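Side-chain contacts in tRNA threonylcarbamoyladenosine biosynthesis protein TsaE (Haemophilus influenzae, PDB 1HTW), which is required for forming the threonylcarbamoyl group on adenosine 37 (t6A37) of tRNAs that read codons beginning with adenine, and binds ATP and magnesium: residues A[23-28]-A[107-112]; A[52-57]-A[72-77]; A[4-9]-A[15-20]. All coordinates share one frame; numbering follows the deposited sequence.

Contact 1 (A[23-28]-A[107-112]); sequences EILLKL and DSICLI. With NA (sodium ion), chain F.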
loop_
_atom_site.group_PDB
_atom_site.type_symbol
_atom_site.label_atom_id
_atom_site.label_comp_id
_atom_site.label_asym_id
_atom_site.label_seq_id
_atom_site.Cartn_x
_atom_site.Cartn_y
_atom_site.Cartn_z
ATOM N N GLU A 23 -8.902 -5.290 4.415
ATOM C CA GLU A 23 -9.636 -6.481 4.850
ATOM C C GLU A 23 -9.505 -7.579 3.802
ATOM O O GLU A 23 -9.231 -8.747 4.171
ATOM C CB GLU A 23 -11.045 -6.200 5.234
ATOM C CG GLU A 23 -11.248 -5.360 6.500
ATOM C CD GLU A 23 -11.032 -6.176 7.763
ATOM O OE1 GLU A 23 -10.455 -7.281 7.672
ATOM O OE2 GLU A 23 -11.443 -5.720 8.856
ATOM N N ILE A 24 -9.567 -7.197 2.517
ATOM C CA ILE A 24 -9.377 -8.202 1.467
ATOM C C ILE A 24 -7.990 -8.773 1.532
ATOM O O ILE A 24 -7.799 -10.007 1.498
ATOM C CB ILE A 24 -9.659 -7.606 0.064
ATOM C CG1 ILE A 24 -11.159 -7.423 -0.113
ATOM C CG2 ILE A 24 -8.993 -8.390 -1.029
ATOM C CD1 ILE A 24 -11.464 -6.643 -1.390
ATOM N N LEU A 25 -6.950 -7.951 1.692
ATOM C CA LEU A 25 -5.574 -8.449 1.792
ATOM C C LEU A 25 -5.395 -9.363 3.005
ATOM O O LEU A 25 -4.668 -10.375 2.843
ATOM C CB LEU A 25 -4.579 -7.291 1.869
ATOM C CG LEU A 25 -4.608 -6.266 0.761
ATOM C CD1 LEU A 25 -3.382 -5.330 0.935
ATOM C CD2 LEU A 25 -4.491 -6.960 -0.598
ATOM N N LEU A 26 -6.034 -9.056 4.133
ATOM C CA LEU A 26 -5.836 -9.958 5.294
ATOM C C LEU A 26 -6.544 -11.306 5.030
ATOM O O LEU A 26 -5.911 -12.300 5.439
ATOM C CB LEU A 26 -6.547 -9.383 6.534
ATOM C CG LEU A 26 -5.858 -8.155 7.141
ATOM C CD1 LEU A 26 -6.684 -7.704 8.361
ATOM C CD2 LEU A 26 -4.437 -8.493 7.550
ATOM N N LYS A 27 -7.714 -11.252 4.462
ATOM C CA LYS A 27 -8.555 -12.487 4.298
ATOM C C LYS A 27 -7.893 -13.428 3.296
ATOM O O LYS A 27 -8.076 -14.657 3.398
ATOM C CB LYS A 27 -9.916 -12.108 3.758
ATOM C CG LYS A 27 -10.901 -11.541 4.783
ATOM C CD LYS A 27 -11.154 -12.524 5.922
ATOM C CE LYS A 27 -12.198 -11.968 6.880
ATOM N NZ LYS A 27 -12.272 -12.772 8.142
ATOM N N LEU A 28 -7.125 -12.878 2.353
ATOM C CA LEU A 28 -6.449 -13.752 1.398
ATOM C C LEU A 28 -5.415 -14.637 2.046
ATOM O O LEU A 28 -5.117 -15.735 1.528
ATOM C CB LEU A 28 -5.839 -12.955 0.226
ATOM C CG LEU A 28 -6.931 -12.410 -0.705
ATOM C CD1 LEU A 28 -6.373 -11.288 -1.587
ATOM C CD2 LEU A 28 -7.448 -13.540 -1.600
ATOM N N ASP A 107 5.091 -13.240 5.655
ATOM C CA ASP A 107 3.698 -13.103 5.318
ATOM C C ASP A 107 3.189 -11.694 5.815
ATOM O O ASP A 107 2.311 -11.621 6.653
ATOM C CB ASP A 107 2.858 -14.188 5.966
ATOM C CG ASP A 107 3.076 -14.362 7.451
ATOM O OD1 ASP A 107 4.229 -14.131 7.900
ATOM O OD2 ASP A 107 2.135 -14.772 8.147
ATOM N N SER A 108 3.892 -10.760 5.216
ATOM C CA SER A 108 3.563 -9.341 5.560
ATOM C C SER A 108 2.760 -8.706 4.431
ATOM O O SER A 108 2.435 -9.288 3.416
ATOM C CB SER A 108 4.902 -8.622 5.687
ATOM O OG SER A 108 5.585 -8.487 4.464
ATOM N N ILE A 109 2.422 -7.424 4.703
ATOM C CA ILE A 109 1.787 -6.604 3.614
ATOM C C ILE A 109 2.721 -5.358 3.550
ATOM O O ILE A 109 3.018 -4.839 4.620
ATOM C CB ILE A 109 0.395 -6.153 4.044
ATOM C CG1 ILE A 109 -0.577 -7.369 3.923
ATOM C CG2 ILE A 109 -0.100 -5.089 3.037
ATOM C CD1 ILE A 109 -1.853 -7.268 4.619
ATOM N N CYS A 110 3.111 -4.952 2.353
ATOM C CA CYS A 110 4.016 -3.800 2.271
ATOM C C CYS A 110 3.245 -2.734 1.409
ATOM O O CYS A 110 2.818 -3.077 0.306
ATOM C CB CYS A 110 5.303 -4.137 1.579
ATOM S SG CYS A 110 6.378 -5.282 2.583
ATOM N N LEU A 111 3.230 -1.535 1.952
ATOM C CA LEU A 111 2.481 -0.450 1.203
ATOM C C LEU A 111 3.528 0.631 0.919
ATOM O O LEU A 111 4.136 1.118 1.889
ATOM C CB LEU A 111 1.425 0.087 2.170
ATOM C CG LEU A 111 0.490 -0.967 2.825
ATOM C CD1 LEU A 111 -0.418 -0.310 3.877
ATOM C CD2 LEU A 111 -0.443 -1.591 1.734
ATOM N N ILE A 112 3.772 0.873 -0.349
ATOM C CA ILE A 112 4.947 1.594 -0.768
ATOM C C ILE A 112 4.616 2.876 -1.538
ATOM O O ILE A 112 4.013 2.803 -2.597
ATOM C CB ILE A 112 5.815 0.685 -1.627
ATOM C CG1 ILE A 112 6.191 -0.568 -0.728
ATOM C CG2 ILE A 112 7.084 1.350 -2.119
ATOM C CD1 ILE A 112 7.131 -1.502 -1.439
HETATM NA NA NA F . 4.693 3.735 -5.156
#

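Contact 2 (A[52-57]-A[72-77]); sequences GMLQGI and EEYNIA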
loop_
_atom_site.group_PDB
_atom_site.type_symbol
_atom_site.label_atom_id
_atom_site.label_comp_id
_atom_site.label_asym_id
_atom_site.label_seq_id
_atom_site.Cartn_x
_atom_site.Cartn_y
_atom_site.Cartn_z
ATOM N N GLY A 52 -6.356 4.789 6.307
ATOM C CA GLY A 52 -7.646 4.104 6.321
ATOM C C GLY A 52 -7.347 2.523 6.354
ATOM O O GLY A 52 -8.172 1.879 6.974
ATOM N N MET A 53 -6.375 2.123 5.635
ATOM C CA MET A 53 -6.071 0.628 5.610
ATOM C C MET A 53 -5.634 0.203 7.021
ATOM O O MET A 53 -6.268 -0.711 7.574
ATOM C CB MET A 53 -5.015 0.329 4.611
ATOM C CG MET A 53 -5.321 0.575 3.096
ATOM S SD MET A 53 -3.982 0.268 1.890
ATOM C CE MET A 53 -3.909 -1.708 1.951
ATOM N N LEU A 54 -4.701 0.936 7.595
ATOM C CA LEU A 54 -4.149 0.421 8.925
ATOM C C LEU A 54 -5.107 0.638 10.046
ATOM O O LEU A 54 -5.331 -0.228 10.933
ATOM C CB LEU A 54 -2.830 1.145 9.175
ATOM C CG LEU A 54 -1.674 0.948 8.220
ATOM C CD1 LEU A 54 -0.511 1.896 8.522
ATOM C CD2 LEU A 54 -1.127 -0.484 8.360
ATOM N N GLN A 55 -5.718 1.841 10.193
ATOM C CA GLN A 55 -6.651 2.129 11.220
ATOM C C GLN A 55 -7.933 1.367 11.015
ATOM O O GLN A 55 -8.691 0.969 11.931
ATOM C CB GLN A 55 -6.926 3.687 11.379
ATOM C CG GLN A 55 -5.625 4.365 11.814
ATOM C CD GLN A 55 -5.841 5.917 11.896
ATOM O OE1 GLN A 55 -6.800 6.355 11.294
ATOM N NE2 GLN A 55 -5.036 6.588 12.707
ATOM N N GLY A 56 -8.206 1.119 9.692
ATOM C CA GLY A 56 -9.429 0.367 9.344
ATOM C C GLY A 56 -9.380 -1.084 9.861
ATOM O O GLY A 56 -10.485 -1.553 10.218
ATOM N N ILE A 57 -8.206 -1.646 9.904
ATOM C CA ILE A 57 -8.123 -3.069 10.428
ATOM C C ILE A 57 -7.724 -3.023 11.898
ATOM O O ILE A 57 -7.419 -4.094 12.474
ATOM C CB ILE A 57 -7.159 -3.886 9.598
ATOM C CG1 ILE A 57 -5.777 -3.307 9.374
ATOM C CG2 ILE A 57 -7.801 -4.182 8.212
ATOM C CD1 ILE A 57 -4.751 -4.246 8.754
ATOM N N GLU A 72 8.138 2.277 8.227
ATOM C CA GLU A 72 7.523 2.204 9.531
ATOM C C GLU A 72 6.902 0.780 9.667
ATOM O O GLU A 72 6.183 0.369 8.768
ATOM C CB GLU A 72 6.443 3.244 9.739
ATOM C CG GLU A 72 5.754 3.248 11.087
ATOM C CD GLU A 72 6.560 3.833 12.231
ATOM O OE1 GLU A 72 7.383 4.750 12.056
ATOM O OE2 GLU A 72 6.332 3.407 13.394
ATOM N N GLU A 73 7.203 0.126 10.787
ATOM C CA GLU A 73 6.648 -1.265 10.948
ATOM C C GLU A 73 5.446 -1.237 11.828
ATOM O O GLU A 73 5.424 -0.644 12.938
ATOM C CB GLU A 73 7.810 -2.084 11.612
ATOM C CG GLU A 73 7.332 -3.138 12.595
ATOM C CD GLU A 73 8.457 -4.027 13.129
ATOM O OE1 GLU A 73 8.739 -5.050 12.450
ATOM O OE2 GLU A 73 9.049 -3.734 14.176
ATOM N N TYR A 74 4.331 -1.891 11.430
ATOM C CA TYR A 74 3.170 -2.034 12.200
ATOM C C TYR A 74 2.860 -3.531 12.567
ATOM O O TYR A 74 3.084 -4.343 11.704
ATOM C CB TYR A 74 1.907 -1.473 11.528
ATOM C CG TYR A 74 1.985 0.046 11.311
ATOM C CD1 TYR A 74 2.695 0.551 10.257
ATOM C CD2 TYR A 74 1.332 0.873 12.205
ATOM C CE1 TYR A 74 2.760 1.961 10.067
ATOM C CE2 TYR A 74 1.383 2.263 12.026
ATOM C CZ TYR A 74 2.106 2.752 10.962
ATOM O OH TYR A 74 2.149 4.141 10.812
ATOM N N ASN A 75 2.373 -3.712 13.782
ATOM C CA ASN A 75 1.920 -5.039 14.216
ATOM C C ASN A 75 0.454 -4.932 14.552
ATOM O O ASN A 75 0.070 -4.253 15.530
ATOM C CB ASN A 75 2.754 -5.548 15.408
ATOM C CG ASN A 75 2.266 -6.923 15.871
ATOM O OD1 ASN A 75 1.070 -7.170 15.854
ATOM N ND2 ASN A 75 3.167 -7.719 16.435
ATOM N N ILE A 76 -0.429 -5.383 13.643
ATOM C CA ILE A 76 -1.836 -5.224 13.805
ATOM C C ILE A 76 -2.486 -6.591 14.105
ATOM O O ILE A 76 -2.656 -7.360 13.180
ATOM C CB ILE A 76 -2.546 -4.607 12.563
ATOM C CG1 ILE A 76 -1.788 -3.277 12.258
ATOM C CG2 ILE A 76 -3.970 -4.246 12.992
ATOM C CD1 ILE A 76 -1.485 -2.542 13.548
ATOM N N ALA A 77 -2.781 -6.789 15.382
ATOM C CA ALA A 77 -3.352 -8.064 15.832
ATOM C C ALA A 77 -2.466 -9.211 15.326
ATOM O O ALA A 77 -3.006 -10.250 14.968
ATOM C CB ALA A 77 -4.779 -8.255 15.382
#

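Contact 3 (A[4-9]-A[15-20]); sequences LTQYIP and LRFGKK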
loop_
_atom_site.group_PDB
_atom_site.type_symbol
_atom_site.label_atom_id
_atom_site.label_comp_id
_atom_site.label_asym_id
_atom_site.label_seq_id
_atom_site.Cartn_x
_atom_site.Cartn_y
_atom_site.Cartn_z
ATOM N N LEU A 4 -9.744 -2.098 -11.511
ATOM C CA LEU A 4 -10.899 -1.559 -10.840
ATOM C C LEU A 4 -10.782 -0.014 -10.937
ATOM O O LEU A 4 -9.675 0.454 -10.680
ATOM C CB LEU A 4 -11.000 -1.902 -9.364
ATOM C CG LEU A 4 -11.908 -1.006 -8.504
ATOM C CD1 LEU A 4 -13.378 -1.292 -8.822
ATOM C CD2 LEU A 4 -11.653 -1.245 -7.020
ATOM N N THR A 5 -11.882 0.620 -11.289
ATOM C CA THR A 5 -11.878 2.108 -11.235
ATOM C C THR A 5 -12.927 2.496 -10.196
ATOM O O THR A 5 -14.106 2.153 -10.309
ATOM C CB THR A 5 -12.048 2.788 -12.571
ATOM O OG1 THR A 5 -11.972 4.265 -12.378
ATOM C CG2 THR A 5 -13.358 2.566 -13.283
ATOM N N GLN A 6 -12.511 3.289 -9.207
ATOM C CA GLN A 6 -13.375 3.634 -8.109
ATOM C C GLN A 6 -13.335 5.101 -7.727
ATOM O O GLN A 6 -12.279 5.645 -7.468
ATOM C CB GLN A 6 -12.853 2.826 -6.852
ATOM C CG GLN A 6 -13.689 3.126 -5.619
ATOM C CD GLN A 6 -15.008 2.381 -5.603
ATOM O OE1 GLN A 6 -15.117 1.232 -6.053
ATOM N NE2 GLN A 6 -16.078 3.120 -5.305
ATOM N N TYR A 7 -14.525 5.704 -7.834
ATOM C CA TYR A 7 -14.662 7.124 -7.451
ATOM C C TYR A 7 -14.744 7.206 -5.923
ATOM O O TYR A 7 -15.382 6.380 -5.225
ATOM C CB TYR A 7 -15.988 7.655 -8.088
ATOM C CG TYR A 7 -16.353 9.062 -7.667
ATOM C CD1 TYR A 7 -15.405 10.063 -7.884
ATOM C CD2 TYR A 7 -17.637 9.408 -7.306
ATOM C CE1 TYR A 7 -15.726 11.388 -7.573
ATOM C CE2 TYR A 7 -17.986 10.734 -7.046
ATOM C CZ TYR A 7 -16.988 11.690 -7.167
ATOM O OH TYR A 7 -17.314 13.030 -6.978
ATOM N N ILE A 8 -14.015 8.127 -5.416
ATOM C CA ILE A 8 -13.895 8.372 -3.936
ATOM C C ILE A 8 -14.274 9.860 -3.695
ATOM O O ILE A 8 -13.432 10.729 -3.857
ATOM C CB ILE A 8 -12.408 8.204 -3.611
ATOM C CG1 ILE A 8 -11.944 6.764 -3.896
ATOM C CG2 ILE A 8 -12.242 8.540 -2.109
ATOM C CD1 ILE A 8 -12.686 5.658 -3.132
ATOM N N PRO A 9 -15.538 10.060 -3.410
ATOM C CA PRO A 9 -16.065 11.452 -3.359
ATOM C C PRO A 9 -15.533 12.334 -2.283
ATOM O O PRO A 9 -15.541 13.575 -2.367
ATOM C CB PRO A 9 -17.571 11.240 -3.239
ATOM C CG PRO A 9 -17.800 9.867 -2.831
ATOM C CD PRO A 9 -16.594 9.065 -3.285
ATOM N N LEU A 15 -11.167 6.574 3.385
ATOM C CA LEU A 15 -10.890 5.695 4.570
ATOM C C LEU A 15 -11.706 4.416 4.526
ATOM O O LEU A 15 -11.054 3.336 4.771
ATOM C CB LEU A 15 -11.195 6.530 5.806
ATOM C CG LEU A 15 -10.357 7.778 6.026
ATOM C CD1 LEU A 15 -10.929 8.588 7.203
ATOM C CD2 LEU A 15 -8.882 7.512 6.151
ATOM N N ARG A 16 -12.934 4.411 4.137
ATOM C CA ARG A 16 -13.773 3.237 3.977
ATOM C C ARG A 16 -13.202 2.334 2.895
ATOM O O ARG A 16 -13.191 1.090 3.052
ATOM C CB ARG A 16 -15.202 3.653 3.607
ATOM C CG ARG A 16 -16.151 2.467 3.365
ATOM C CD ARG A 16 -17.561 2.991 3.071
ATOM N NE ARG A 16 -18.437 1.965 2.544
ATOM C CZ ARG A 16 -19.135 2.008 1.411
ATOM N NH1 ARG A 16 -19.052 3.049 0.595
ATOM N NH2 ARG A 16 -19.930 0.993 1.098
ATOM N N PHE A 17 -12.712 2.915 1.790
ATOM C CA PHE A 17 -12.118 2.082 0.760
ATOM C C PHE A 17 -10.814 1.452 1.231
ATOM O O PHE A 17 -10.610 0.254 1.042
ATOM C CB PHE A 17 -11.803 2.948 -0.517
ATOM C CG PHE A 17 -11.217 2.067 -1.607
ATOM C CD1 PHE A 17 -12.097 1.414 -2.482
ATOM C CD2 PHE A 17 -9.867 1.917 -1.740
ATOM C CE1 PHE A 17 -11.538 0.595 -3.479
ATOM C CE2 PHE A 17 -9.325 1.074 -2.689
ATOM C CZ PHE A 17 -10.192 0.431 -3.580
ATOM N N GLY A 18 -10.014 2.200 2.026
ATOM C CA GLY A 18 -8.799 1.571 2.571
ATOM C C GLY A 18 -9.173 0.383 3.495
ATOM O O GLY A 18 -8.502 -0.657 3.426
ATOM N N LYS A 19 -10.192 0.555 4.293
ATOM C CA LYS A 19 -10.553 -0.529 5.268
ATOM C C LYS A 19 -10.975 -1.772 4.437
ATOM O O LYS A 19 -10.482 -2.876 4.684
ATOM C CB LYS A 19 -11.690 -0.127 6.156
ATOM C CG LYS A 19 -12.126 -1.278 7.118
ATOM C CD LYS A 19 -13.276 -0.876 8.002
ATOM C CE LYS A 19 -13.889 -2.060 8.740
ATOM N NZ LYS A 19 -12.885 -2.857 9.513
ATOM N N LYS A 20 -11.810 -1.531 3.429
ATOM C CA LYS A 20 -12.256 -2.690 2.585
ATOM C C LYS A 20 -11.080 -3.327 1.872
ATOM O O LYS A 20 -10.988 -4.581 1.903
ATOM C CB LYS A 20 -13.310 -2.226 1.577
ATOM C CG LYS A 20 -13.781 -3.322 0.622
ATOM C CD LYS A 20 -14.804 -2.828 -0.386
ATOM C CE LYS A 20 -15.664 -4.001 -0.905
ATOM N NZ LYS A 20 -15.289 -4.316 -2.311
#

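Contact 1 (A[23-28]-A[107-112])
A sodium ion takes Ile112 O as a ligand at 2.8 Å, at one end of a segment whose Ile109 packs against Leu25 and Leu26; Leu38 O, Asn39 OD1 and Ser115 OG complete the protein ligands. This is the helix-on-sheet layering of a P-loop NTPase: the last turns of helix 11-28 cover strand 109-113, which runs inside the sheet between strands 34-39 and 79-85. The interface itself is small and wholly apolar, with Ile109 as its centre. The two branches of this isoleucine divide the work. Its longer arm, with CG1 beside the backbone N (chi1 -76°), carries CD1 into the angle between two neighbouring leucines, 3.9 Å from Leu25 CB and 4.1 Å from Leu26 CD2. Its short branch, CG2, instead meets the far end of Leu25, with Leu25 CD1 3.9 Å away. Leu25 crosses Ile109 at a slant, touched at CB by one methyl and at CD1 by the other. Leu26 approaches differently: its CB points away from the strand, yet the outer methyl CD2 swings back to Ile109, the two side chains meeting at about a right angle. Leu25 also rests on Val36 of strand 34-39 and on Ile152 of helix 147-155, so it is enclosed on several sides. Just before Ile109 in the chain, Ser108 OG bonds to Tyr103 O and Lys79 NZ to Asp107 O. Leu111 points a methyl the same way without close contact, its side chain remaining 4.8 Å from segment 23-28.

Contact 2 (A[52-57]-A[72-77])
Leu54 CD1 sits over one face of the Tyr74 ring, 3.7 Å from its centroid and only 15° off the ring normal, a CH-pi contact that forms the tight part of this interface. The methyl is displaced slightly toward the rim, and its nearest ring atom is Tyr74 CE1 at 3.6 Å. The leucine chain meets the ring at about a right angle, so it is the methyl end, rather than the flank of the side chain, that presses on the aromatic face. His59 adds an edge-to-face ring contact to the same tyrosine, and Val63 touches both Leu54 and Tyr74.

Toward the end of the helix the fit is looser and partly open to solvent. Ile57 CG1, held between the backbone N and the carbonyl carbon (chi1 51°), the crowded position, is the side-chain atom of Ile57 nearest the Ile76 side chain, 4.2 Å from Ile76 CG2. The closer approach there is made by the backbone, with Ile57 O 3.5 Å from Ile76 CG2. The exposed Glu73 and Asn75 lie on the other side of the strand, touching Met80.

The contact packs helix 46-56, which begins within the ATP-binding loop, against strand 71-76 at the border of the sheet. Strand 79-85 pairs antiparallel with that strand and offers Ile81 to Leu54 and Ile57, while helix 11-28 flanks Ile57 through Ala22 and Leu26.

Contact 3 (A[4-9]-A[15-20])
Phe17 turns its ring toward the edge strand 3-8, where Leu4, Gln6 and Ile8 receive it. Helix 11-28 thus packs on 3-8, an outermost sheet strand in this P-loop NTPase fold; the axes of segments 4-8 and 15-20 approach to 10.1 Å, with 141° between their N-to-C directions. With CG trans to the backbone N (chi1 -178°), Phe17 reaches from the helix far enough for successive atoms to meet successive strand residues. Nearest the helix, Ile8 CD1 lies 3.9 Å from Phe17 CB, the isoleucine arm running at about a right angle to the phenylalanine. Farther out, Gln6 CG approaches Phe17 CD1 to 3.9 Å from an oblique position. The glutamine begins extended, then bends at its second torsion (chi2 79°), leaving its aliphatic CG against the ring while NE2 turns back to Tyr7 O in a weak hydrogen bond of 3.3 Å. Thus the methylene packs while the amide keeps a polar partner on its own strand. The Phe156 ring also meets that of Phe17, nearly parallel to it. Ile8 has a second neighbour in the bound ADP, about 4 Å away between nearest atoms, so the contact borders the nucleotide pocket. At the far end of the ring, Leu4 comes head-on to the edge: its CD2 lies near the ring plane, 4.0 Å from Phe17 CE1 and 4.1 Å from Phe17 CZ.

All three contacts seat a helix on the same mixed sheet. Contacts 1 and 3 use successive parts of helix 11-28, their centres about 16 Å apart, one on an inner strand and the other on the edge strand 3-8. Contact 2 sets helix 46-56 on the opposite edge strand, 71-76, about 10 Å from contact 1 and about 17 Å from contact 3 between centres. Along the chain contact 3 closes first; contact 2 nests within the loop closed by contact 1. Met53 CE of helix 46-56 packs on Leu25 of helix 11-28 and Leu111 of strand 109-113, and Lys19 NZ probably hydrogen-bonds Gly56 O. The helices thus lie side by side on one sheet face, 46-56 starting with nucleotide-binding residues.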